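Local atomic coordinates of acyl-CoA thioesterase (Alicyclobacillus acidocaldarius subsp. acidocaldarius, PDB entry 3RQB), a protein that probably acts as an acyl-CoA thioesterase, hydrolysing the thioester bond of acyl-CoA, although its function has not been established. Residues 30-35 with 147-152; 63-68 with 108-113; 231-236 with 247-252. One frame throughout, in Å; residues are numbered along the deposited sequence.

Interaction 1: residues 30-35 with 147-152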
# COMPACT_ATOMS: atom_id res chain seq x y z
N LYS B 30 20.11 -9.11 -12.03
CA LYS B 30 21.16 -10.02 -11.61
C LYS B 30 20.57 -11.41 -11.46
O LYS B 30 19.47 -11.57 -10.94
CB LYS B 30 21.75 -9.55 -10.27
CG LYS B 30 23.16 -9.00 -10.34
CD LYS B 30 23.67 -8.74 -8.92
CE LYS B 30 25.14 -9.10 -8.76
NZ LYS B 30 25.43 -9.70 -7.42
N ALA B 31 21.28 -12.43 -11.92
CA ALA B 31 20.79 -13.79 -11.81
C ALA B 31 20.97 -14.31 -10.38
O ALA B 31 20.30 -15.26 -9.97
CB ALA B 31 21.48 -14.68 -12.79
N GLU B 32 21.87 -13.67 -9.64
CA GLU B 32 22.16 -14.08 -8.26
C GLU B 32 21.02 -13.70 -7.29
O GLU B 32 20.92 -14.25 -6.19
CB GLU B 32 23.51 -13.51 -7.78
CG GLU B 32 24.74 -13.96 -8.61
CD GLU B 32 24.97 -13.12 -9.87
OE1 GLU B 32 25.87 -13.47 -10.67
OE2 GLU B 32 24.27 -12.11 -10.05
N TYR B 33 20.18 -12.75 -7.70
CA TYR B 33 18.98 -12.39 -6.93
C TYR B 33 17.71 -13.11 -7.37
O TYR B 33 16.61 -12.78 -6.94
CB TYR B 33 18.77 -10.88 -6.88
CG TYR B 33 19.48 -10.22 -5.71
CD1 TYR B 33 18.84 -10.05 -4.48
CD2 TYR B 33 20.79 -9.76 -5.83
CE1 TYR B 33 19.48 -9.44 -3.41
CE2 TYR B 33 21.45 -9.15 -4.77
CZ TYR B 33 20.79 -8.99 -3.56
OH TYR B 33 21.44 -8.38 -2.51
N TYR B 34 17.86 -14.06 -8.28
CA TYR B 34 16.71 -14.78 -8.79
C TYR B 34 15.92 -15.43 -7.66
O TYR B 34 16.50 -15.82 -6.65
CB TYR B 34 17.12 -15.85 -9.79
CG TYR B 34 15.96 -16.30 -10.63
CD1 TYR B 34 15.47 -15.49 -11.64
CD2 TYR B 34 15.33 -17.52 -10.39
CE1 TYR B 34 14.40 -15.87 -12.41
CE2 TYR B 34 14.25 -17.92 -11.16
CZ TYR B 34 13.79 -17.09 -12.17
OH TYR B 34 12.73 -17.46 -12.95
N ASN B 35 14.60 -15.53 -7.83
CA ASN B 35 13.81 -16.19 -6.85
C ASN B 35 13.10 -17.41 -7.44
O ASN B 35 13.60 -18.52 -7.32
CB ASN B 35 12.76 -15.19 -6.33
CG ASN B 35 12.00 -15.71 -5.14
OD1 ASN B 35 12.59 -16.10 -4.12
ND2 ASN B 35 10.69 -15.70 -5.23
N MSE B 147 18.34 -15.60 -1.17
CA MSE B 147 18.36 -15.87 0.27
C MSE B 147 19.78 -15.81 0.82
O MSE B 147 19.99 -15.63 2.03
CB MSE B 147 17.78 -17.26 0.59
CG MSE B 147 16.27 -17.43 0.41
SE MSE B 147 15.64 -19.18 1.06
CE MSE B 147 15.79 -18.87 2.98
N GLN B 148 20.76 -15.96 -0.06
CA GLN B 148 22.15 -16.04 0.35
C GLN B 148 22.65 -14.65 0.71
O GLN B 148 23.72 -14.50 1.31
CB GLN B 148 22.99 -16.61 -0.77
CG GLN B 148 23.28 -15.65 -1.89
CD GLN B 148 24.23 -16.26 -2.88
OE1 GLN B 148 25.01 -17.15 -2.54
NE2 GLN B 148 24.16 -15.81 -4.13
N TRP B 149 21.87 -13.66 0.32
CA TRP B 149 22.21 -12.26 0.49
C TRP B 149 21.65 -11.68 1.78
O TRP B 149 21.71 -10.47 2.01
CB TRP B 149 21.71 -11.45 -0.71
CG TRP B 149 22.27 -11.94 -2.00
CD1 TRP B 149 21.57 -12.35 -3.11
CD2 TRP B 149 23.65 -12.10 -2.31
NE1 TRP B 149 22.45 -12.74 -4.10
CE2 TRP B 149 23.73 -12.59 -3.63
CE3 TRP B 149 24.83 -11.86 -1.60
CZ2 TRP B 149 24.94 -12.86 -4.26
CZ3 TRP B 149 26.04 -12.12 -2.22
CH2 TRP B 149 26.09 -12.62 -3.54
N TYR B 150 21.04 -12.54 2.59
CA TYR B 150 20.47 -12.09 3.85
C TYR B 150 20.82 -13.02 4.99
O TYR B 150 20.94 -14.23 4.80
CB TYR B 150 18.95 -11.90 3.73
CG TYR B 150 18.62 -10.84 2.71
CD1 TYR B 150 18.56 -9.50 3.08
CD2 TYR B 150 18.42 -11.17 1.38
CE1 TYR B 150 18.28 -8.51 2.14
CE2 TYR B 150 18.15 -10.20 0.44
CZ TYR B 150 18.08 -8.87 0.81
OH TYR B 150 17.80 -7.91 -0.14
N HIS B 151 21.00 -12.42 6.16
CA HIS B 151 21.19 -13.20 7.37
C HIS B 151 19.91 -13.13 8.18
O HIS B 151 19.59 -12.11 8.80
CB HIS B 151 22.37 -12.65 8.18
CG HIS B 151 22.71 -13.48 9.38
ND1 HIS B 151 22.02 -13.39 10.57
CD2 HIS B 151 23.67 -14.43 9.57
CE1 HIS B 151 22.54 -14.24 11.44
NE2 HIS B 151 23.54 -14.88 10.85
N VAL B 152 19.19 -14.24 8.22
CA VAL B 152 17.93 -14.30 8.94
C VAL B 152 18.01 -15.26 10.12
O VAL B 152 18.36 -16.43 9.97
CB VAL B 152 16.79 -14.76 8.02
CG1 VAL B 152 15.46 -14.75 8.77
CG2 VAL B 152 16.73 -13.89 6.77

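Interaction 2: residues 63-68 with 108-113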
# COMPACT_ATOMS: atom_id res chain seq x y z
N LEU B 63 9.54 8.74 1.15
CA LEU B 63 8.41 8.57 2.05
C LEU B 63 7.72 7.23 1.80
O LEU B 63 7.66 6.37 2.68
CB LEU B 63 7.45 9.74 1.88
CG LEU B 63 8.12 11.01 2.39
CD1 LEU B 63 7.35 12.27 2.04
CD2 LEU B 63 8.35 10.89 3.88
N ALA B 64 7.16 7.06 0.60
CA ALA B 64 6.42 5.85 0.29
C ALA B 64 6.85 5.28 -1.05
O ALA B 64 7.35 6.00 -1.92
CB ALA B 64 4.93 6.13 0.30
N LEU B 65 6.65 3.97 -1.21
CA LEU B 65 6.87 3.28 -2.46
C LEU B 65 5.80 2.22 -2.71
O LEU B 65 5.47 1.43 -1.82
CB LEU B 65 8.24 2.61 -2.49
CG LEU B 65 8.51 1.86 -3.80
CD1 LEU B 65 8.21 2.73 -5.02
CD2 LEU B 65 9.93 1.31 -3.87
N THR B 66 5.26 2.21 -3.93
CA THR B 66 4.36 1.16 -4.37
C THR B 66 4.90 0.63 -5.68
O THR B 66 5.08 1.39 -6.63
CB THR B 66 2.93 1.70 -4.61
OG1 THR B 66 2.31 2.02 -3.35
CG2 THR B 66 2.09 0.65 -5.34
N VAL B 67 5.20 -0.66 -5.71
CA VAL B 67 5.72 -1.31 -6.91
C VAL B 67 4.71 -2.33 -7.36
O VAL B 67 4.28 -3.17 -6.58
CB VAL B 67 7.02 -2.09 -6.64
CG1 VAL B 67 7.47 -2.82 -7.90
CG2 VAL B 67 8.12 -1.17 -6.12
N ASN B 68 4.35 -2.26 -8.64
CA ASN B 68 3.47 -3.25 -9.23
C ASN B 68 4.24 -4.09 -10.24
O ASN B 68 4.87 -3.55 -11.16
CB ASN B 68 2.29 -2.55 -9.90
CG ASN B 68 1.75 -1.42 -9.05
OD1 ASN B 68 1.82 -0.24 -9.44
ND2 ASN B 68 1.25 -1.76 -7.87
N ALA B 108 6.11 1.62 -10.70
CA ALA B 108 6.18 2.04 -9.32
C ALA B 108 5.82 3.51 -9.20
O ALA B 108 5.99 4.28 -10.15
CB ALA B 108 7.57 1.78 -8.75
N THR B 109 5.32 3.90 -8.03
CA THR B 109 5.14 5.30 -7.72
C THR B 109 5.85 5.57 -6.40
O THR B 109 5.92 4.70 -5.53
CB THR B 109 3.63 5.71 -7.65
OG1 THR B 109 2.98 5.00 -6.58
CG2 THR B 109 2.92 5.41 -8.96
N ALA B 110 6.39 6.77 -6.26
CA ALA B 110 7.12 7.10 -5.04
C ALA B 110 6.85 8.53 -4.59
O ALA B 110 6.59 9.43 -5.40
CB ALA B 110 8.62 6.87 -5.22
N VAL B 111 6.94 8.72 -3.28
CA VAL B 111 6.79 10.03 -2.71
C VAL B 111 8.04 10.39 -1.95
O VAL B 111 8.45 9.67 -1.05
CB VAL B 111 5.59 10.07 -1.76
CG1 VAL B 111 5.32 11.50 -1.34
CG2 VAL B 111 4.37 9.46 -2.44
N PHE B 112 8.66 11.50 -2.32
CA PHE B 112 9.80 12.04 -1.60
C PHE B 112 9.38 13.32 -0.91
O PHE B 112 8.49 14.01 -1.39
CB PHE B 112 10.94 12.38 -2.54
CG PHE B 112 11.71 11.19 -3.00
CD1 PHE B 112 11.13 10.26 -3.85
CD2 PHE B 112 13.01 11.00 -2.59
CE1 PHE B 112 11.84 9.16 -4.29
CE2 PHE B 112 13.73 9.90 -3.02
CZ PHE B 112 13.14 8.98 -3.87
N GLY B 113 10.00 13.62 0.21
CA GLY B 113 9.70 14.85 0.91
C GLY B 113 10.73 15.20 1.96
O GLY B 113 11.48 14.34 2.43

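Interaction 3: residues 231-236 with 247-252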
# COMPACT_ATOMS: atom_id res chain seq x y z
N LEU B 231 14.19 -6.44 13.33
CA LEU B 231 13.11 -7.37 13.59
C LEU B 231 11.93 -7.08 12.69
O LEU B 231 11.28 -6.04 12.83
CB LEU B 231 12.66 -7.28 15.03
CG LEU B 231 11.65 -8.39 15.30
CD1 LEU B 231 12.38 -9.71 15.35
CD2 LEU B 231 10.87 -8.14 16.59
N GLY B 232 11.66 -7.98 11.76
CA GLY B 232 10.45 -7.88 10.97
C GLY B 232 9.29 -8.66 11.59
O GLY B 232 9.49 -9.66 12.27
N VAL B 233 8.08 -8.19 11.33
CA VAL B 233 6.87 -8.91 11.71
C VAL B 233 5.93 -8.90 10.52
O VAL B 233 5.42 -7.86 10.13
CB VAL B 233 6.14 -8.21 12.87
CG1 VAL B 233 4.87 -8.99 13.23
CG2 VAL B 233 7.07 -8.06 14.08
N ALA B 234 5.66 -10.08 9.98
CA ALA B 234 4.74 -10.17 8.86
C ALA B 234 3.54 -10.98 9.29
O ALA B 234 3.69 -12.06 9.87
CB ALA B 234 5.42 -10.80 7.66
N ARG B 235 2.36 -10.45 9.00
CA ARG B 235 1.13 -11.16 9.31
C ARG B 235 0.29 -11.20 8.05
O ARG B 235 0.60 -10.56 7.04
CB ARG B 235 0.37 -10.51 10.49
CG ARG B 235 -0.43 -9.25 10.15
CD ARG B 235 -1.10 -8.63 11.38
NE ARG B 235 -1.79 -7.37 11.07
CZ ARG B 235 -3.10 -7.25 10.84
NH1 ARG B 235 -3.89 -8.32 10.87
NH2 ARG B 235 -3.62 -6.05 10.56
N ALA B 236 -0.75 -12.01 8.08
CA ALA B 236 -1.65 -12.12 6.95
C ALA B 236 -3.03 -11.73 7.40
O ALA B 236 -3.32 -11.68 8.59
CB ALA B 236 -1.66 -13.54 6.41
N ILE B 247 0.80 -8.14 5.63
CA ILE B 247 1.05 -6.90 6.33
C ILE B 247 2.27 -7.09 7.21
O ILE B 247 2.41 -8.11 7.88
CB ILE B 247 -0.13 -6.50 7.21
CG1 ILE B 247 -1.43 -6.60 6.41
CG2 ILE B 247 0.07 -5.10 7.75
CD1 ILE B 247 -2.59 -5.87 7.05
N GLY B 248 3.17 -6.11 7.21
CA GLY B 248 4.37 -6.27 8.00
C GLY B 248 5.00 -4.99 8.50
O GLY B 248 4.80 -3.92 7.92
N GLU B 249 5.76 -5.12 9.58
CA GLU B 249 6.47 -4.00 10.21
C GLU B 249 7.93 -4.34 10.43
O GLU B 249 8.28 -5.51 10.59
CB GLU B 249 5.85 -3.70 11.56
CG GLU B 249 4.35 -3.69 11.52
CD GLU B 249 3.74 -4.16 12.82
OE1 GLU B 249 4.50 -4.38 13.79
OE2 GLU B 249 2.50 -4.32 12.85
N VAL B 250 8.78 -3.32 10.44
CA VAL B 250 10.20 -3.52 10.70
C VAL B 250 10.68 -2.62 11.81
O VAL B 250 10.55 -1.40 11.73
CB VAL B 250 11.06 -3.26 9.46
CG1 VAL B 250 12.51 -3.66 9.75
CG2 VAL B 250 10.53 -4.04 8.28
N TRP B 251 11.25 -3.23 12.84
CA TRP B 251 11.65 -2.47 14.02
C TRP B 251 13.16 -2.47 14.21
O TRP B 251 13.86 -3.40 13.80
CB TRP B 251 11.03 -3.07 15.28
CG TRP B 251 9.54 -3.27 15.25
CD1 TRP B 251 8.86 -4.28 14.63
CD2 TRP B 251 8.56 -2.46 15.91
NE1 TRP B 251 7.51 -4.14 14.85
CE2 TRP B 251 7.30 -3.04 15.63
CE3 TRP B 251 8.61 -1.30 16.69
CZ2 TRP B 251 6.11 -2.49 16.12
CZ3 TRP B 251 7.44 -0.76 17.17
CH2 TRP B 251 6.20 -1.35 16.88
N SER B 252 13.64 -1.41 14.85
CA SER B 252 15.02 -1.33 15.32
C SER B 252 15.13 -2.12 16.61
O SER B 252 14.14 -2.31 17.31
CB SER B 252 15.43 0.10 15.59
OG SER B 252 14.92 0.53 16.84

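Interaction 1: residues 30-35 with 147-152
Trp149 brings together both kinds of contact that join residues 30-35 to 147-152: its indole nitrogen bonds to Glu32 and one of its faces lies against the ring of Tyr33. Trp149 NE1 donates to the backbone O of Glu32 at 3.0 Å, with an angle of 149° at the hydrogen. The oxygen lies close to the indole plane, at the edge of the ring, whereas the nitrogen stands well above the plane of the Glu32 carbonyl and so does not use a lone-pair direction. A few atoms along the same edge, Trp149 CZ2 meets Glu32 CB at 3.9 Å. Tyr33 makes an offset stack with the five-membered ring of Trp149, the centroids 4.1 Å apart and the planes at 21°. Trp149 CD1 sits over the centre of the phenol ring, and Tyr33 OH lies over the CB end of the indole, 3.6 Å from Trp149 CB. The other face of the indole is covered from its own segment by Gln148 CG, which a chi1 of 77° swings over the ring, so the tryptophan is sandwiched. Tryptophan suits this place because it offers broad faces and an edge N-H together. Tyr150 adds a third ring, its OH at the edge of the Tyr33 ring, 4.0 Å from Tyr33 CE1. Helix 11-15 adds Phe12 against Tyr33 and Ala11 against Trp149, while Asn35 OD1 accepts a hydrogen bond from Trp146 NE1. The result is an aromatic cluster fastened by a side-chain-to-backbone hydrogen bond. It ties the loop between strand 25-28 and helix 41-53 to the 3-10 turn that leads into strand 150-156, linking the N-terminal and C-terminal parts of a chain consistent with a double-hotdog thioesterase fold.

Interaction 2: residues 63-68 with 108-113
An antiparallel strand pair of the N-terminal hotdog sheet, interrupted by a classic beta bulge, joins Leu63-Asn68 to Ala108-Gly113. At the bulge both Leu63 and Ala64 face Val111: Leu63 N donates to Val111 O at 2.6 Å, and Ala64 N adds a weak bond to the same oxygen. Regular pairing follows. Val111 N binds Ala64 O, and in the next hydrogen-bonded pair Thr66 N reaches Thr109 O at 3.0 Å while Thr109 N returns to Thr66 O at 2.9 Å. The face bearing Leu65, Val67, Ala108 and Ala110 is apolar. A chi1 of 179° on Leu65 carries its CD1 across to the other strand, 3.9 Å from Ala108 CB and 4.2 Å from Ala110 CB; the small alanines accept this branch, and helix 41-53 covers part of this face, Met48 on Ala108 and Ala45 on Val67. At the bulged end Leu63 CD1 lies against the backbone of Gly113, 3.5 Å from its N. The other face, with Ala64, Thr66, Thr109 and Val111, meets the second subunit: Thr66 packs on its Thr66, Asn68 OD1 hydrogen-bonds Thr109 OG1 of that subunit, and the return bond from Thr109 OG1 to its Asn68 OD1 is weak. Thr66 OG1 pairs with Thr212 of the same chain. The chemistry implies a strand pair with an apolar face partly under helix 41-53 and a mixed face, with hydrogen-bonded threonine hydroxyls, at the dimer interface.

Interaction 3: residues 231-236 with 247-252
With chi1 at 79°, Arg235 CG lies between the backbone N and the carbonyl carbon, and from there the chain runs extended to NE, alongside the side chain of Ile247. Ile247 turns its CG1 branch beside its backbone N (chi1 -48°), which brings CD1 over one face of the guanidinium, 3.7 Å from Arg235 NH2. Lower down, Arg235 CG is 4.0 Å from Ile247 CB, so the long aliphatic stem and the branched residue pack along their length. With an alanine here, Ile247 would probably lose this lateral cover and Glu249 of the second subunit its distant counter-charge. On the same face Val233 CG2 lies 4.0 Å from Trp251 NE1, the two side chains crossing obliquely. That N-H makes a weak bond to Glu249 OE1, and the indole edge meets Leu231 O in its plane, with Trp251 CD1 3.5 Å away. Beneath the side chains, paired backbone bonds join Leu231 to Trp251 and Arg235 to Ile247, including Arg235 N to Ile247 O at 2.6 Å and Ile247 N to Arg235 O at 2.8 Å. On the opposite face Gly232, Ala234 and Gly248 are small and Val250 is larger; Phe192 packs on Ala234, and Met172 of strand 168-174 on Val250. Around the Arg235 face, Arg235 of the second subunit brings a like charge close, while Glu249 of that subunit is only a long, weak partner. The hairpin of strands 230-240 and 243-251 is flanked by strand 168-174 beside the first strand and strand 257-267 beside the second.

In the fold
Interactions 2 and 3 are buried strand pairings, one in the N-terminal and one in the C-terminal thioesterase domain, with centres about 19 Å apart; both touch the second subunit. Their chemistry differs: the first has an apolar face partly covered by helix 41-53 and a threonine-bearing face toward the partner, whereas the second sets a charged arginine and glutamate near the dimer interface. Interaction 1, only partly buried and untouched by the other subunit, depends on aromatic side chains and a single cross-segment hydrogen bond. It lies on the other side of the chain's centre from interaction 2, and its strand 150-156 borders strand 168-174, which in turn flanks the hairpin of interaction 3.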